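Local atomic coordinates of VirX1 (PDB entry 6QGM), a protein that iodinates diverse substrates as a viral halogenase of a cyanophage, and belongs to the flavin-dependent tryptophan halogenase family. Residues 496-499 / 500-504; 119-122 / 123-127; 134-137 / 138-141; 147-150 / 151-154; 475-478 / 479-483. One frame throughout, in Å; residues are numbered along the deposited sequence.

Along the chain the order is contact 2, contact 3, contact 4, contact 5 and contact 1. All five are local, each within one turn, cap or helix. Contact 1 sits on helix 494-512. Its Arg498 forms a salt bridge with Asp124 of contact 2, and its Trp501 packs on Tyr139 of contact 3; the centres of contacts 1 and 3 are about 17 Å apart. Contacts 3 and 4 touch through Ser136 and Ile154. Contacts 2 and 5 are joined by the salt bridge from Lys120 to Asp477. The centres of contacts 4 and 5 lie about 38 Å apart. Helix 494-512, also touched by Ile154, thus joins contacts 2 to 4; helix 477-484 of contact 5 lies at a subunit interface.

Contact 1 of 5, residues 496-499 / 500-504; sequences DIRK and DWLKH
Arg498 and Leu502 make the side-chain contact here, one turn apart on the same helix. CD1 of Leu502 lies over one face of the Arg498 guanidinium, 4.0 Å from CZ and above the centre of the group. The same methyl is 3.8 Å from CG of Arg498, so it touches both the root and the end of the arginine. The arginine chain runs extended from CG to NE, with CG anti to the backbone N (chi1 172°). The turn at its last torsion then presents the flat group to the leucine. The polar atoms bond outside the segments: NE forms a salt bridge with Asp124, and the ring of Tyr121 makes a cation-pi contact. Methyl packing and a charged partner together would limit rotation of the guanidinium. Both segments belong to helix 494-512, and regular alpha-helical i to i+4 bonds join them. The straightest is Leu502 N to Arg498 O, 2.9 Å at 173°. Trp501 N donates to Ile497 O at 2.8 Å. Asp500 N reaches Asp496 O, also at 2.8 Å, and Lys503 N reaches Lys499 O. The indole of Trp501 leads away from residues 496-499. It meets Phe125 and Phe133 and stands edge-to-face with Phe104, on the buried flank of the helix. Asp496, Lys499 and Asp500 lie on the exposed flank.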
loop_
_atom_site.group_PDB
_atom_site.type_symbol
_atom_site.label_atom_id
_atom_site.label_comp_id
_atom_site.label_asym_id
_atom_site.label_seq_id
_atom_site.Cartn_x
_atom_site.Cartn_y
_atom_site.Cartn_z
ATOM N N ASP B 496 2.145 31.002 24.758
ATOM C CA ASP B 496 2.423 32.052 23.742
ATOM C C ASP B 496 1.599 31.764 22.480
ATOM O O ASP B 496 1.062 32.725 21.909
ATOM C CB ASP B 496 3.906 32.160 23.395
ATOM C CG ASP B 496 4.772 32.872 24.408
ATOM O OD1 ASP B 496 4.243 33.546 25.336
ATOM O OD2 ASP B 496 5.979 32.756 24.247
ATOM N N ILE B 497 1.488 30.495 22.060
ATOM C CA ILE B 497 0.666 30.130 20.875
ATOM C C ILE B 497 -0.763 30.572 21.168
ATOM O O ILE B 497 -1.376 31.198 20.284
ATOM C CB ILE B 497 0.756 28.634 20.525
ATOM C CG1 ILE B 497 2.169 28.227 20.117
ATOM C CG2 ILE B 497 -0.220 28.306 19.414
ATOM C CD1 ILE B 497 2.335 26.769 19.791
ATOM N N ARG B 498 -1.256 30.274 22.371
ATOM C CA ARG B 498 -2.629 30.624 22.836
ATOM C C ARG B 498 -2.841 32.139 22.753
ATOM O O ARG B 498 -3.707 32.566 21.979
ATOM C CB ARG B 498 -2.829 30.124 24.265
ATOM C CG ARG B 498 -4.117 30.590 24.914
ATOM C CD ARG B 498 -4.181 30.126 26.350
ATOM N NE ARG B 498 -5.324 30.715 27.018
ATOM C CZ ARG B 498 -5.379 31.959 27.452
ATOM N NH1 ARG B 498 -4.328 32.746 27.333
ATOM N NH2 ARG B 498 -6.464 32.415 28.045
ATOM N N LYS B 499 -2.075 32.907 23.531
ATOM C CA LYS B 499 -2.180 34.391 23.628
ATOM C C LYS B 499 -2.042 34.987 22.225
ATOM O O LYS B 499 -2.893 35.793 21.863
ATOM C CB LYS B 499 -1.113 34.930 24.600
ATOM C CG LYS B 499 -0.910 36.440 24.688
ATOM C CD LYS B 499 0.561 36.847 24.839
ATOM C CE LYS B 499 0.728 38.326 25.072
ATOM N NZ LYS B 499 0.102 38.719 26.354
ATOM N N ASP B 500 -1.023 34.588 21.463
ATOM C CA ASP B 500 -0.723 35.139 20.113
ATOM C C ASP B 500 -1.887 34.838 19.172
ATOM O O ASP B 500 -2.311 35.764 18.457
ATOM C CB ASP B 500 0.585 34.600 19.532
ATOM C CG ASP B 500 1.833 35.219 20.163
ATOM O OD1 ASP B 500 1.698 36.208 20.929
ATOM O OD2 ASP B 500 2.936 34.710 19.895
ATOM N N TRP B 501 -2.393 33.607 19.169
ATOM C CA TRP B 501 -3.508 33.220 18.266
ATOM C C TRP B 501 -4.788 33.964 18.675
ATOM O O TRP B 501 -5.413 34.562 17.778
ATOM C CB TRP B 501 -3.750 31.709 18.179
ATOM C CG TRP B 501 -4.754 31.442 17.095
ATOM C CD1 TRP B 501 -4.513 31.432 15.750
ATOM C CD2 TRP B 501 -6.179 31.296 17.251
ATOM N NE1 TRP B 501 -5.682 31.231 15.070
ATOM C CE2 TRP B 501 -6.718 31.135 15.960
ATOM C CE3 TRP B 501 -7.042 31.243 18.355
ATOM C CZ2 TRP B 501 -8.078 30.936 15.746
ATOM C CZ3 TRP B 501 -8.389 31.053 18.143
ATOM C CH2 TRP B 501 -8.901 30.918 16.851
ATOM N N LEU B 502 -5.167 33.944 19.956
ATOM C CA LEU B 502 -6.394 34.629 20.445
ATOM C C LEU B 502 -6.335 36.096 20.018
ATOM O O LEU B 502 -7.390 36.643 19.577
ATOM C CB LEU B 502 -6.522 34.482 21.963
ATOM C CG LEU B 502 -6.900 33.079 22.457
ATOM C CD1 LEU B 502 -6.932 33.023 23.975
ATOM C CD2 LEU B 502 -8.216 32.597 21.870
ATOM N N LYS B 503 -5.151 36.704 20.084
ATOM C CA LYS B 503 -4.949 38.100 19.623
ATOM C C LYS B 503 -5.210 38.143 18.118
ATOM O O LYS B 503 -5.985 39.013 17.688
ATOM C CB LYS B 503 -3.549 38.633 19.966
ATOM C CG LYS B 503 -3.491 40.148 20.065
ATOM C CD LYS B 503 -2.194 40.797 19.623
ATOM C CE LYS B 503 -2.395 42.241 19.202
ATOM N NZ LYS B 503 -1.107 42.966 19.204
ATOM N N HIS B 504 -4.610 37.226 17.349
ATOM C CA HIS B 504 -4.720 37.191 15.867
ATOM C C HIS B 504 -6.187 37.024 15.472
ATOM O O HIS B 504 -6.596 37.684 14.515
ATOM C CB HIS B 504 -3.807 36.124 15.247
ATOM C CG HIS B 504 -4.121 35.800 13.822
ATOM N ND1 HIS B 504 -3.564 36.430 12.754
ATOM C CD2 HIS B 504 -4.894 34.833 13.301
ATOM C CE1 HIS B 504 -4.027 35.898 11.637
ATOM N NE2 HIS B 504 -4.853 34.941 11.942
#

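Contact 2 of 5, residues 119-122 / 123-127; sequences NKYP and EDFPP
Tyr121 is the first residue to leave helical backbone angles after helix 113-120, and its carbonyl turns back onto the next residues. The chain makes a tight turn in the loop that leads to helix 129-134. Asp124 N donates to Tyr121 O at 3.0 Å, the i to i+3 bond of a beta turn. The donor stands above the carbonyl plane, 50° out of it. The two central residues of this turn, Pro122 and Glu123, have backbone angles close to helical values. A second bond of the same spacing follows, from Phe125 N to Pro122 O at 3.3 Å, with its donor also well above the carbonyl plane. Phe125 N makes a weak further bond to Tyr121 O. Two N-H groups therefore converge on one carbonyl oxygen. Pro122, whose ring nitrogen has no hydrogen to give, is exposed.

Side chains follow this turn. CB of Tyr121 packs against CD2 of Phe125 at 3.9 Å. The Tyr121 ring leads away from the turn. One of its faces is covered by CB of Lys120, and its OH is hydrogen-bonded to Glu495. Asp124 and Phe125 both face helix 494-512. CG of Phe125 sits anti to the carbonyl carbon (chi1 -69°). This brings the ring edge to Tyr121 O, which lies near the ring plane, 3.6 Å from CD2.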
loop_
_atom_site.group_PDB
_atom_site.type_symbol
_atom_site.label_atom_id
_atom_site.label_comp_id
_atom_site.label_asym_id
_atom_site.label_seq_id
_atom_site.Cartn_x
_atom_site.Cartn_y
_atom_site.Cartn_z
ATOM N N ASN B 119 -6.997 20.752 24.622
ATOM C CA ASN B 119 -6.839 20.007 25.902
ATOM C C ASN B 119 -6.428 20.978 27.010
ATOM O O ASN B 119 -7.022 20.921 28.099
ATOM C CB ASN B 119 -5.842 18.850 25.778
ATOM C CG ASN B 119 -6.454 17.601 25.168
ATOM O OD1 ASN B 119 -7.660 17.364 25.293
ATOM N ND2 ASN B 119 -5.626 16.791 24.513
ATOM N N LYS B 120 -5.448 21.840 26.732
ATOM C CA LYS B 120 -4.853 22.776 27.716
ATOM C C LYS B 120 -5.832 23.906 28.035
ATOM O O LYS B 120 -5.911 24.282 29.204
ATOM C CB LYS B 120 -3.553 23.340 27.160
ATOM C CG LYS B 120 -2.428 22.330 26.993
ATOM C CD LYS B 120 -1.133 23.021 26.569
ATOM C CE LYS B 120 0.093 22.331 27.115
ATOM N NZ LYS B 120 0.294 21.062 26.397
ATOM N N TYR B 121 -6.537 24.437 27.034
ATOM C CA TYR B 121 -7.354 25.675 27.152
ATOM C C TYR B 121 -8.741 25.450 26.554
ATOM O O TYR B 121 -9.118 26.099 25.585
ATOM C CB TYR B 121 -6.608 26.833 26.484
ATOM C CG TYR B 121 -5.145 26.923 26.841
ATOM C CD1 TYR B 121 -4.732 27.211 28.132
ATOM C CD2 TYR B 121 -4.170 26.728 25.880
ATOM C CE1 TYR B 121 -3.387 27.304 28.459
ATOM C CE2 TYR B 121 -2.820 26.812 26.186
ATOM C CZ TYR B 121 -2.425 27.103 27.481
ATOM O OH TYR B 121 -1.092 27.210 27.757
ATOM N N PRO B 122 -9.552 24.554 27.155
ATOM C CA PRO B 122 -10.837 24.139 26.585
ATOM C C PRO B 122 -11.793 25.309 26.320
ATOM O O PRO B 122 -12.403 25.323 25.272
ATOM C CB PRO B 122 -11.470 23.244 27.659
ATOM C CG PRO B 122 -10.311 22.806 28.530
ATOM C CD PRO B 122 -9.305 23.934 28.469
ATOM N N GLU B 123 -11.883 26.251 27.263
ATOM C CA GLU B 123 -12.796 27.423 27.167
ATOM C C GLU B 123 -12.403 28.293 25.971
ATOM O O GLU B 123 -13.309 28.886 25.392
ATOM C CB GLU B 123 -12.790 28.236 28.462
ATOM C CG GLU B 123 -13.259 27.453 29.679
ATOM C CD GLU B 123 -14.567 26.688 29.509
ATOM O OE1 GLU B 123 -15.493 27.208 28.836
ATOM O OE2 GLU B 123 -14.654 25.546 30.030
ATOM N N ASP B 124 -11.129 28.320 25.579
ATOM C CA ASP B 124 -10.627 29.178 24.471
ATOM C C ASP B 124 -10.656 28.448 23.124
ATOM O O ASP B 124 -10.570 29.142 22.088
ATOM C CB ASP B 124 -9.211 29.676 24.760
ATOM C CG ASP B 124 -9.142 30.587 25.966
ATOM O OD1 ASP B 124 -10.135 31.320 26.200
ATOM O OD2 ASP B 124 -8.096 30.562 26.648
ATOM N N PHE B 125 -10.756 27.116 23.117
ATOM C CA PHE B 125 -10.602 26.295 21.882
ATOM C C PHE B 125 -11.688 25.223 21.796
ATOM O O PHE B 125 -11.395 24.031 21.697
ATOM C CB PHE B 125 -9.184 25.713 21.823
ATOM C CG PHE B 125 -8.127 26.754 21.594
ATOM C CD1 PHE B 125 -7.807 27.163 20.312
ATOM C CD2 PHE B 125 -7.462 27.330 22.661
ATOM C CE1 PHE B 125 -6.852 28.148 20.107
ATOM C CE2 PHE B 125 -6.496 28.302 22.454
ATOM C CZ PHE B 125 -6.195 28.710 21.178
ATOM N N PRO B 126 -12.977 25.611 21.764
ATOM C CA PRO B 126 -14.046 24.660 21.461
ATOM C C PRO B 126 -13.902 24.127 20.040
ATOM O O PRO B 126 -13.156 24.696 19.241
ATOM C CB PRO B 126 -15.328 25.495 21.608
ATOM C CG PRO B 126 -14.867 26.908 21.346
ATOM C CD PRO B 126 -13.489 26.976 21.974
ATOM N N PRO B 127 -14.611 23.025 19.690
ATOM C CA PRO B 127 -14.484 22.402 18.362
ATOM C C PRO B 127 -14.556 23.360 17.151
ATOM O O PRO B 127 -13.853 23.118 16.176
ATOM C CB PRO B 127 -15.657 21.411 18.348
ATOM C CG PRO B 127 -15.862 21.036 19.806
ATOM C CD PRO B 127 -15.536 22.298 20.578
#

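Contact 3 of 5, residues 134-137 / 138-141; sequences VNSN and TYLA
Tyr139 folds back along the residue three places before it, Ser136. Its CB lies 3.3 Å from Ser136 O. CG is further from that oxygen, but CD2 is again close, at 3.2 Å, and also faces CA of Ser136. CE2 is 4.1 Å from OG of Ser136. CB of Ser136 comes to the ring at its edge, in the ring plane, 3.8 Å from CD2. The tip, OH, continues to helix 494-512, where it packs on Trp501. CG of Tyr139 is anti to the carbonyl carbon (chi1 -63°), which sends the ring back beside Ser136.

The stretch is the N-terminal end of helix 137-143. Thr138 OG1 donates to Asn135 O at 2.6 Å, from above the carbonyl plane. Asn135 OD1 accepts from Thr138 N in a capping bond, although the position of this oxygen is uncertain. Tyr139 N donates to Ser136 O, and Ala141 N to Asn137 O at 3.1 Å and 172°, the i to i+4 helical bond between the segments. CD1 of Leu140 touches OD1 of Asn137 at 3.5 Å, and the two side chains cross at about a right angle.

ND2 of Asn135 and ND2 of Asn137 both donate to Phe96 O, and Asn137 OD1 accepts from Asn77. The buried amide of Asn137 and the partly exposed one of Asn135 thus have defined partners, consistent with the helix start being anchored to the chain at Phe96.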
loop_
_atom_site.group_PDB
_atom_site.type_symbol
_atom_site.label_atom_id
_atom_site.label_comp_id
_atom_site.label_asym_id
_atom_site.label_seq_id
_atom_site.Cartn_x
_atom_site.Cartn_y
_atom_site.Cartn_z
ATOM N N VAL B 134 -6.882 26.896 11.280
ATOM C CA VAL B 134 -6.121 26.287 10.141
ATOM C C VAL B 134 -6.544 26.886 8.801
ATOM O O VAL B 134 -5.819 26.661 7.818
ATOM C CB VAL B 134 -6.253 24.756 10.112
ATOM C CG1 VAL B 134 -5.725 24.152 11.403
ATOM C CG2 VAL B 134 -7.688 24.316 9.818
ATOM N N ASN B 135 -7.645 27.642 8.757
ATOM C CA ASN B 135 -8.214 28.164 7.488
ATOM C C ASN B 135 -8.912 29.490 7.785
ATOM O O ASN B 135 -9.797 29.531 8.651
ATOM C CB ASN B 135 -9.124 27.133 6.816
ATOM C CG ASN B 135 -9.715 27.651 5.533
ATOM O OD1 ASN B 135 -10.156 28.801 5.497
ATOM N ND2 ASN B 135 -9.735 26.813 4.493
ATOM N N SER B 136 -8.503 30.543 7.085
ATOM C CA SER B 136 -8.986 31.932 7.282
ATOM C C SER B 136 -10.219 32.162 6.405
ATOM O O SER B 136 -10.994 33.086 6.699
ATOM C CB SER B 136 -7.878 32.936 7.004
ATOM O OG SER B 136 -6.737 32.681 7.826
ATOM N N ASN B 137 -10.402 31.333 5.376
ATOM C CA ASN B 137 -11.642 31.319 4.565
ATOM C C ASN B 137 -12.808 31.211 5.550
ATOM O O ASN B 137 -13.833 31.855 5.311
ATOM C CB ASN B 137 -11.614 30.215 3.502
ATOM C CG ASN B 137 -12.528 30.487 2.328
ATOM O OD1 ASN B 137 -13.185 31.531 2.278
ATOM N ND2 ASN B 137 -12.571 29.565 1.378
ATOM N N THR B 138 -12.620 30.461 6.636
ATOM C CA THR B 138 -13.566 30.294 7.780
ATOM C C THR B 138 -14.165 31.641 8.214
ATOM O O THR B 138 -15.379 31.691 8.452
ATOM C CB THR B 138 -12.863 29.638 8.976
ATOM O OG1 THR B 138 -12.187 28.478 8.482
ATOM C CG2 THR B 138 -13.807 29.275 10.105
ATOM N N TYR B 139 -13.349 32.687 8.323
ATOM C CA TYR B 139 -13.772 34.036 8.791
ATOM C C TYR B 139 -14.739 34.680 7.793
ATOM O O TYR B 139 -15.712 35.315 8.247
ATOM C CB TYR B 139 -12.566 34.955 8.988
ATOM C CG TYR B 139 -11.602 34.502 10.055
ATOM C CD1 TYR B 139 -11.901 34.675 11.392
ATOM C CD2 TYR B 139 -10.384 33.939 9.734
ATOM C CE1 TYR B 139 -11.029 34.258 12.378
ATOM C CE2 TYR B 139 -9.487 33.549 10.709
ATOM C CZ TYR B 139 -9.806 33.716 12.042
ATOM O OH TYR B 139 -8.941 33.326 13.026
ATOM N N LEU B 140 -14.465 34.561 6.489
ATOM C CA LEU B 140 -15.349 35.077 5.407
ATOM C C LEU B 140 -16.718 34.397 5.555
ATOM O O LEU B 140 -17.749 35.102 5.591
ATOM C CB LEU B 140 -14.737 34.773 4.037
ATOM C CG LEU B 140 -13.385 35.427 3.746
ATOM C CD1 LEU B 140 -12.870 35.050 2.349
ATOM C CD2 LEU B 140 -13.461 36.947 3.917
ATOM N N ALA B 141 -16.707 33.068 5.645
ATOM C CA ALA B 141 -17.901 32.218 5.801
ATOM C C ALA B 141 -18.649 32.643 7.063
ATOM O O ALA B 141 -19.860 32.844 6.986
ATOM C CB ALA B 141 -17.498 30.773 5.856
#

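Contact 4 of 5, residues 147-150 / 151-154; sequences TRNK and DNKI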
loop_
_atom_site.group_PDB
_atom_site.type_symbol
_atom_site.label_atom_id
_atom_site.label_comp_id
_atom_site.label_asym_id
_atom_site.label_seq_id
_atom_site.Cartn_x
_atom_site.Cartn_y
_atom_site.Cartn_z
ATOM N N THR B 147 -13.950 38.987 -0.451
ATOM C CA THR B 147 -12.848 39.853 -0.940
ATOM C C THR B 147 -12.059 39.062 -1.982
ATOM O O THR B 147 -12.033 37.806 -1.855
ATOM C CB THR B 147 -11.945 40.314 0.206
ATOM O OG1 THR B 147 -10.756 40.863 -0.358
ATOM C CG2 THR B 147 -11.554 39.187 1.125
ATOM N N ARG B 148 -11.435 39.750 -2.949
ATOM C CA ARG B 148 -10.532 39.091 -3.933
ATOM C C ARG B 148 -9.150 38.893 -3.308
ATOM O O ARG B 148 -8.356 38.148 -3.904
ATOM C CB ARG B 148 -10.461 39.889 -5.234
ATOM C CG ARG B 148 -11.760 39.883 -6.017
ATOM C CD ARG B 148 -11.551 39.806 -7.524
ATOM N NE ARG B 148 -12.822 39.674 -8.210
ATOM C CZ ARG B 148 -13.667 40.679 -8.425
ATOM N NH1 ARG B 148 -13.388 41.893 -7.972
ATOM N NH2 ARG B 148 -14.815 40.483 -9.053
ATOM N N ASN B 149 -8.894 39.501 -2.144
ATOM C CA ASN B 149 -7.681 39.221 -1.336
ATOM C C ASN B 149 -6.433 39.591 -2.163
ATOM O O ASN B 149 -5.398 38.910 -2.014
ATOM C CB ASN B 149 -7.681 37.760 -0.859
ATOM C CG ASN B 149 -6.688 37.479 0.245
ATOM O OD1 ASN B 149 -6.520 38.290 1.155
ATOM N ND2 ASN B 149 -6.076 36.310 0.196
ATOM N N LYS B 150 -6.530 40.655 -2.969
ATOM C CA LYS B 150 -5.464 41.160 -3.883
ATOM C C LYS B 150 -4.158 41.292 -3.100
ATOM O O LYS B 150 -3.184 40.648 -3.502
ATOM C CB LYS B 150 -5.916 42.476 -4.525
ATOM C CG LYS B 150 -7.238 42.380 -5.299
ATOM C CD LYS B 150 -8.215 43.553 -5.125
ATOM C CE LYS B 150 -9.672 43.140 -5.119
ATOM N NZ LYS B 150 -10.552 44.304 -4.902
ATOM N N ASP B 151 -4.135 42.120 -2.052
ATOM C CA ASP B 151 -3.149 42.068 -0.944
ATOM C C ASP B 151 -3.562 40.899 -0.051
ATOM O O ASP B 151 -4.746 40.892 0.356
ATOM C CB ASP B 151 -3.126 43.390 -0.176
ATOM C CG ASP B 151 -2.714 44.593 -1.020
ATOM O OD1 ASP B 151 -2.245 44.396 -2.169
ATOM O OD2 ASP B 151 -2.838 45.736 -0.516
ATOM N N ASN B 152 -2.658 39.952 0.214
ATOM C CA ASN B 152 -2.963 38.626 0.826
ATOM C C ASN B 152 -3.306 38.804 2.311
ATOM O O ASN B 152 -2.717 38.089 3.145
ATOM C CB ASN B 152 -1.781 37.653 0.702
ATOM C CG ASN B 152 -1.627 37.047 -0.675
ATOM O OD1 ASN B 152 -0.591 37.234 -1.319
ATOM N ND2 ASN B 152 -2.628 36.284 -1.110
ATOM N N LYS B 153 -4.256 39.693 2.627
ATOM C CA LYS B 153 -4.621 40.088 4.019
ATOM C C LYS B 153 -5.495 39.003 4.661
ATOM O O LYS B 153 -5.633 39.027 5.900
ATOM C CB LYS B 153 -5.297 41.457 4.055
ATOM C CG LYS B 153 -4.340 42.639 4.026
ATOM C CD LYS B 153 -4.972 44.004 4.059
ATOM C CE LYS B 153 -4.045 45.043 3.469
ATOM N NZ LYS B 153 -4.378 46.407 3.934
ATOM N N ILE B 154 -6.068 38.094 3.863
ATOM C CA ILE B 154 -6.679 36.821 4.357
ATOM C C ILE B 154 -5.692 35.699 4.031
ATOM O O ILE B 154 -5.490 35.363 2.867
ATOM C CB ILE B 154 -8.083 36.626 3.753
ATOM C CG1 ILE B 154 -9.019 37.770 4.158
ATOM C CG2 ILE B 154 -8.655 35.261 4.126
ATOM C CD1 ILE B 154 -9.519 37.734 5.600
#
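Asn149 turns its side-chain amide across the loop to the backbone of Ile154, and both ends of the amide are used. The backbone that carries it is positioned by an ST turn, in which Thr147 OG1 accepts from Asn149 N at 2.9 Å. OD1 of Asn149 accepts from Ile154 N at 2.8 Å, nearly straight at 164°. ND2 donates to Ile154 O at 2.9 Å, in the carbonyl plane and on a lone pair. This second bond is more bent, and its acceptor is tilted out of the Asn149 amide plane. One amide thus bridges the N-H and C=O of a single residue and closes the bend 149-154 within the loop between helix 137-143 and helix 159-162. The amide reaches Ile154 because chi1 (-165°) swings CG to the side opposite the backbone N. ND2 has a further partner in Phe157 O.

Asn152 is the centre of an inverse gamma turn, in which Lys153 N donates to Asp151 O. The side chains of Asn149 and Asn152 cross at about a right angle, with their amide planes 75° apart. The Ile154 side chain leads on to Val512 of helix 494-512. Its CB sits 3.5 Å from Asn149 OD1, and CG1 meets CG2 of Thr147 at 4.2 Å.

Contact 5 of 5, residues 475-478 / 479-483; sequences SYDK and LSEVL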
loop_
_atom_site.group_PDB
_atom_site.type_symbol
_atom_site.label_atom_id
_atom_site.label_comp_id
_atom_site.label_asym_id
_atom_site.label_seq_id
_atom_site.Cartn_x
_atom_site.Cartn_y
_atom_site.Cartn_z
ATOM N N SER B 475 -6.431 12.778 23.136
ATOM C CA SER B 475 -7.747 13.032 23.780
ATOM C C SER B 475 -7.544 13.693 25.149
ATOM O O SER B 475 -8.491 14.333 25.614
ATOM C CB SER B 475 -8.578 11.772 23.867
ATOM O OG SER B 475 -7.886 10.711 24.501
ATOM N N TYR B 476 -6.363 13.544 25.758
ATOM C CA TYR B 476 -6.008 14.087 27.094
ATOM C C TYR B 476 -4.543 14.550 27.110
ATOM O O TYR B 476 -3.676 13.959 26.412
ATOM C CB TYR B 476 -6.279 13.053 28.188
ATOM C CG TYR B 476 -5.529 11.745 28.112
ATOM C CD1 TYR B 476 -5.782 10.823 27.111
ATOM C CD2 TYR B 476 -4.629 11.391 29.104
ATOM C CE1 TYR B 476 -5.120 9.611 27.061
ATOM C CE2 TYR B 476 -3.965 10.175 29.082
ATOM C CZ TYR B 476 -4.199 9.289 28.046
ATOM O OH TYR B 476 -3.504 8.120 28.007
ATOM N N ASP B 477 -4.278 15.581 27.920
ATOM C CA ASP B 477 -3.000 16.340 27.876
ATOM C C ASP B 477 -1.856 15.506 28.475
ATOM O O ASP B 477 -0.701 15.658 28.012
ATOM C CB ASP B 477 -3.123 17.686 28.594
ATOM C CG ASP B 477 -1.978 18.618 28.235
ATOM O OD1 ASP B 477 -1.681 18.723 26.998
ATOM O OD2 ASP B 477 -1.382 19.207 29.177
ATOM N N LYS B 478 -2.163 14.671 29.472
ATOM C CA LYS B 478 -1.167 13.836 30.181
ATOM C C LYS B 478 -0.418 12.950 29.170
ATOM O O LYS B 478 0.756 12.585 29.426
ATOM C CB LYS B 478 -1.866 13.027 31.274
ATOM C CG LYS B 478 -0.944 12.165 32.113
ATOM C CD LYS B 478 0.207 12.948 32.740
ATOM C CE LYS B 478 1.186 12.071 33.489
ATOM N NZ LYS B 478 1.517 12.590 34.848
ATOM N N LEU B 479 -1.085 12.639 28.057
ATOM C CA LEU B 479 -0.568 11.788 26.954
ATOM C C LEU B 479 0.551 12.529 26.208
ATOM O O LEU B 479 1.615 11.933 25.967
ATOM C CB LEU B 479 -1.731 11.473 26.015
ATOM C CG LEU B 479 -1.421 10.547 24.845
ATOM C CD1 LEU B 479 -0.610 9.344 25.293
ATOM C CD2 LEU B 479 -2.731 10.131 24.196
ATOM N N SER B 480 0.275 13.788 25.843
ATOM C CA SER B 480 1.209 14.757 25.224
ATOM C C SER B 480 2.443 14.933 26.120
ATOM O O SER B 480 3.561 14.821 25.616
ATOM C CB SER B 480 0.504 16.071 24.993
ATOM O OG SER B 480 -0.772 15.893 24.399
ATOM N N GLU B 481 2.222 15.226 27.402
ATOM C CA GLU B 481 3.249 15.425 28.460
ATOM C C GLU B 481 4.284 14.296 28.417
ATOM O O GLU B 481 5.491 14.567 28.478
ATOM C CB GLU B 481 2.559 15.432 29.825
ATOM C CG GLU B 481 2.413 16.806 30.427
ATOM C CD GLU B 481 1.575 16.816 31.692
ATOM O OE1 GLU B 481 2.097 16.389 32.762
ATOM O OE2 GLU B 481 0.392 17.239 31.595
ATOM N N VAL B 482 3.806 13.056 28.359
ATOM C CA VAL B 482 4.618 11.810 28.494
ATOM C C VAL B 482 5.498 11.635 27.249
ATOM O O VAL B 482 6.611 11.117 27.399
ATOM C CB VAL B 482 3.699 10.605 28.778
ATOM C CG1 VAL B 482 4.258 9.293 28.251
ATOM C CG2 VAL B 482 3.385 10.511 30.268
ATOM N N LEU B 483 5.046 12.079 26.079
ATOM C CA LEU B 483 5.819 11.992 24.805
ATOM C C LEU B 483 6.939 13.054 24.768
ATOM O O LEU B 483 7.974 12.775 24.142
ATOM C CB LEU B 483 4.846 12.095 23.625
ATOM C CG LEU B 483 3.833 10.954 23.537
ATOM C CD1 LEU B 483 2.632 11.349 22.675
ATOM C CD2 LEU B 483 4.487 9.669 23.036
#
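The apolar contact is between Tyr476 and Leu479. CB of Leu479 stands over the face of the Tyr476 ring, 3.9 Å from its centroid and 10° off the normal, a CH-pi contact. CD2 of Leu479 packs on CE1 of the ring at 3.8 Å. CG of Tyr476 sits between its backbone N and carbonyl carbon (chi1 61°). That turn lays the ring against the first residues of the helix, and the two side chains cross at about a right angle. On the second subunit, Asn374 packs against Tyr476.

The backbone bonds belong to the first turn of helix 477-484. Glu481 N donates to Asp477 O at 3.0 Å, nearly straight. Val482 N reaches Lys478 O at 3.3 Å, from above the carbonyl plane. A weak bond runs from Leu479 N, in the first turn, back to O of Tyr476, the residue before the helix.

Of the charged groups, Asp477 OD2 and Glu481 OE2 are 3.6 Å apart, with their carboxylate planes 61° apart. The like charges would repel, and the Lys120 salt bridge to Asp477 OD1 probably offsets this in part. Lys478 NZ lies 4.4 Å from Glu481 OE1, beyond a salt bridge. Its stronger partner is Asp61 of the second subunit, so this helix takes part in the interface. Ser480 OG is hydrogen-bonded to Gln474, just ahead of the two segments.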